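Local coordinates for DegV family protein ([Eubacterium] eligens, PDB 5UXY), which binds a long-chain fatty acid and probably presents it to a fatty acid kinase, as FakB-type relatives do, at residues A[58-63]-A[168-173]. Residues are numbered along the deposited sequence; the frame is centred on the assembly and turned at random.
With X90 (heptadecanoic acid), chain D.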
# COMPACT_ATOMS: atom_id res chain seq x y z
N SER A 58 17.05 -0.80 11.73
CA SER A 58 16.72 0.05 10.59
C SER A 58 15.37 0.67 10.88
O SER A 58 14.59 0.15 11.68
CB SER A 58 16.74 -0.72 9.25
OG SER A 58 16.04 -1.97 9.37
N TYR A 59 15.11 1.78 10.19
CA TYR A 59 14.00 2.67 10.54
C TYR A 59 13.30 3.15 9.29
O TYR A 59 13.89 3.14 8.21
CB TYR A 59 14.50 3.90 11.29
CG TYR A 59 15.40 3.57 12.46
CD1 TYR A 59 14.86 3.24 13.69
CD2 TYR A 59 16.78 3.56 12.32
CE1 TYR A 59 15.68 2.92 14.78
CE2 TYR A 59 17.61 3.24 13.40
CZ TYR A 59 17.04 2.92 14.62
OH TYR A 59 17.81 2.60 15.71
N THR A 60 12.03 3.59 9.43
CA THR A 60 11.38 4.35 8.37
C THR A 60 10.89 5.70 8.92
O THR A 60 10.70 5.87 10.12
CB THR A 60 10.21 3.59 7.72
OG1 THR A 60 9.22 3.27 8.72
CG2 THR A 60 10.74 2.25 7.10
N ALA A 61 10.64 6.62 8.00
CA ALA A 61 10.17 7.95 8.35
C ALA A 61 9.12 8.42 7.35
O ALA A 61 9.28 8.20 6.15
CB ALA A 61 11.31 8.96 8.37
N CYS A 62 8.12 9.16 7.83
CA CYS A 62 7.10 9.72 6.93
C CYS A 62 7.68 10.93 6.19
O CYS A 62 8.76 11.44 6.55
CB CYS A 62 5.86 10.06 7.75
SG CYS A 62 6.14 11.43 8.82
N PRO A 63 7.01 11.44 5.14
CA PRO A 63 7.57 12.60 4.41
C PRO A 63 7.51 13.87 5.25
O PRO A 63 6.65 14.03 6.11
CB PRO A 63 6.65 12.73 3.20
CG PRO A 63 5.93 11.39 3.12
CD PRO A 63 5.78 10.96 4.51
N ASN A 168 10.32 -2.69 14.33
CA ASN A 168 9.73 -1.35 14.39
C ASN A 168 8.41 -1.30 15.15
O ASN A 168 7.69 -0.28 15.08
CB ASN A 168 9.57 -0.80 12.96
CG ASN A 168 10.90 -0.35 12.36
OD1 ASN A 168 11.43 0.71 12.73
ND2 ASN A 168 11.44 -1.12 11.45
N GLY A 169 8.07 -2.37 15.85
CA GLY A 169 6.90 -2.38 16.72
C GLY A 169 5.57 -2.40 16.01
O GLY A 169 4.57 -1.94 16.56
N ARG A 170 5.53 -2.90 14.79
CA ARG A 170 4.31 -2.85 14.00
C ARG A 170 3.60 -4.20 13.91
O ARG A 170 2.51 -4.28 13.33
CB ARG A 170 4.66 -2.27 12.62
CG ARG A 170 4.73 -0.75 12.76
CD ARG A 170 5.50 -0.06 11.73
NE ARG A 170 5.22 1.36 11.91
CZ ARG A 170 6.14 2.30 12.07
NH1 ARG A 170 5.76 3.55 12.27
NH2 ARG A 170 7.44 2.01 12.04
N VAL A 171 4.19 -5.24 14.48
CA VAL A 171 3.52 -6.53 14.63
C VAL A 171 4.07 -7.17 15.91
O VAL A 171 5.19 -6.87 16.32
CB VAL A 171 3.76 -7.43 13.38
CG1 VAL A 171 5.14 -8.07 13.42
CG2 VAL A 171 2.70 -8.47 13.25
N SER A 172 3.27 -8.03 16.55
CA SER A 172 3.76 -8.66 17.77
C SER A 172 4.89 -9.65 17.48
O SER A 172 4.95 -10.25 16.40
CB SER A 172 2.64 -9.39 18.49
OG SER A 172 2.21 -10.50 17.71
N LYS A 173 5.78 -9.84 18.46
CA LYS A 173 6.82 -10.87 18.34
C LYS A 173 6.24 -12.28 18.13
O LYS A 173 6.77 -13.04 17.32
CB LYS A 173 7.77 -10.84 19.54
CG LYS A 173 8.87 -9.81 19.35
CD LYS A 173 9.40 -9.86 17.90
CE LYS A 173 10.93 -10.11 17.79
NZ LYS A 173 11.42 -10.05 16.36
O19 X90 D . 7.68 5.20 9.09
C21 X90 D . 6.45 5.26 8.79
O21 X90 D . 5.70 6.12 9.39
C22 X90 D . 5.92 4.24 7.75
C23 X90 D . 5.52 2.97 8.54
C24 X90 D . 4.74 1.98 7.64
C25 X90 D . 4.25 0.80 8.54
C26 X90 D . 3.31 -0.21 7.86
C27 X90 D . 3.70 -0.47 6.41
C28 X90 D . 3.02 -1.73 5.85
C29 X90 D . 3.77 -2.25 4.60
C30 X90 D . 3.20 -4.93 4.96
C31 X90 D . 1.76 -5.54 4.79
C32 X90 D . 0.85 -4.92 5.87
C33 X90 D . -0.63 -4.80 5.47
C34 X90 D . -1.55 -4.29 6.61
C35 X90 D . -2.02 -2.86 6.30
C36 X90 D . -2.89 -2.18 7.37
C39 X90 D . 3.34 -3.65 4.07
O HOH W 1 10.61 3.23 12.02
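Asn168 reaches Ser58 and Tyr59 through its amide, and the evidence for direct bonding is modest: ND2 to Ser58 O is a weak hydrogen bond of 3.4 Å with an N-H...O angle of 140°. ND2 also donates to Asn164 O, which ties the amide back to the preceding helix 163-167. With CG anti to the carbonyl carbon (chi1 -76°), OD1 comes within 3.9 Å of Tyr59 CA and takes a hydrogen bond from a water at 2.7 Å. That water accepts from Thr60 N at 3.0 Å and, weakly, from Arg170 NH2; it lies at the guanidinium edge, in plane, and one molecule thus links backbone, amide and guanidinium. Thr60 OG1, placed between its backbone N and carbonyl carbon (chi1 59°), donates a very short bond to O19 of the heptadecanoic acid (2.5 Å), and Tyr265 OH is a further partner of this hydroxyl. Arg170, extended from CG to NE, lays one guanidinium face on the acyl chain, with C23 3.6 Å above the guanidinium plane, over its centre, while NE hydrogen-bonds to Met87 O. Both residues therefore line the carboxylate end of the fatty-acid site, where Ser88 OG also binds the ligand. Strand 59-61, antiparallel to strand 21-30, here meets the loop between helices 163-167 and 173-178, where Gly169 completes a Schellman motif; helix 260-266 packs against Thr60, Asn168 and Arg170.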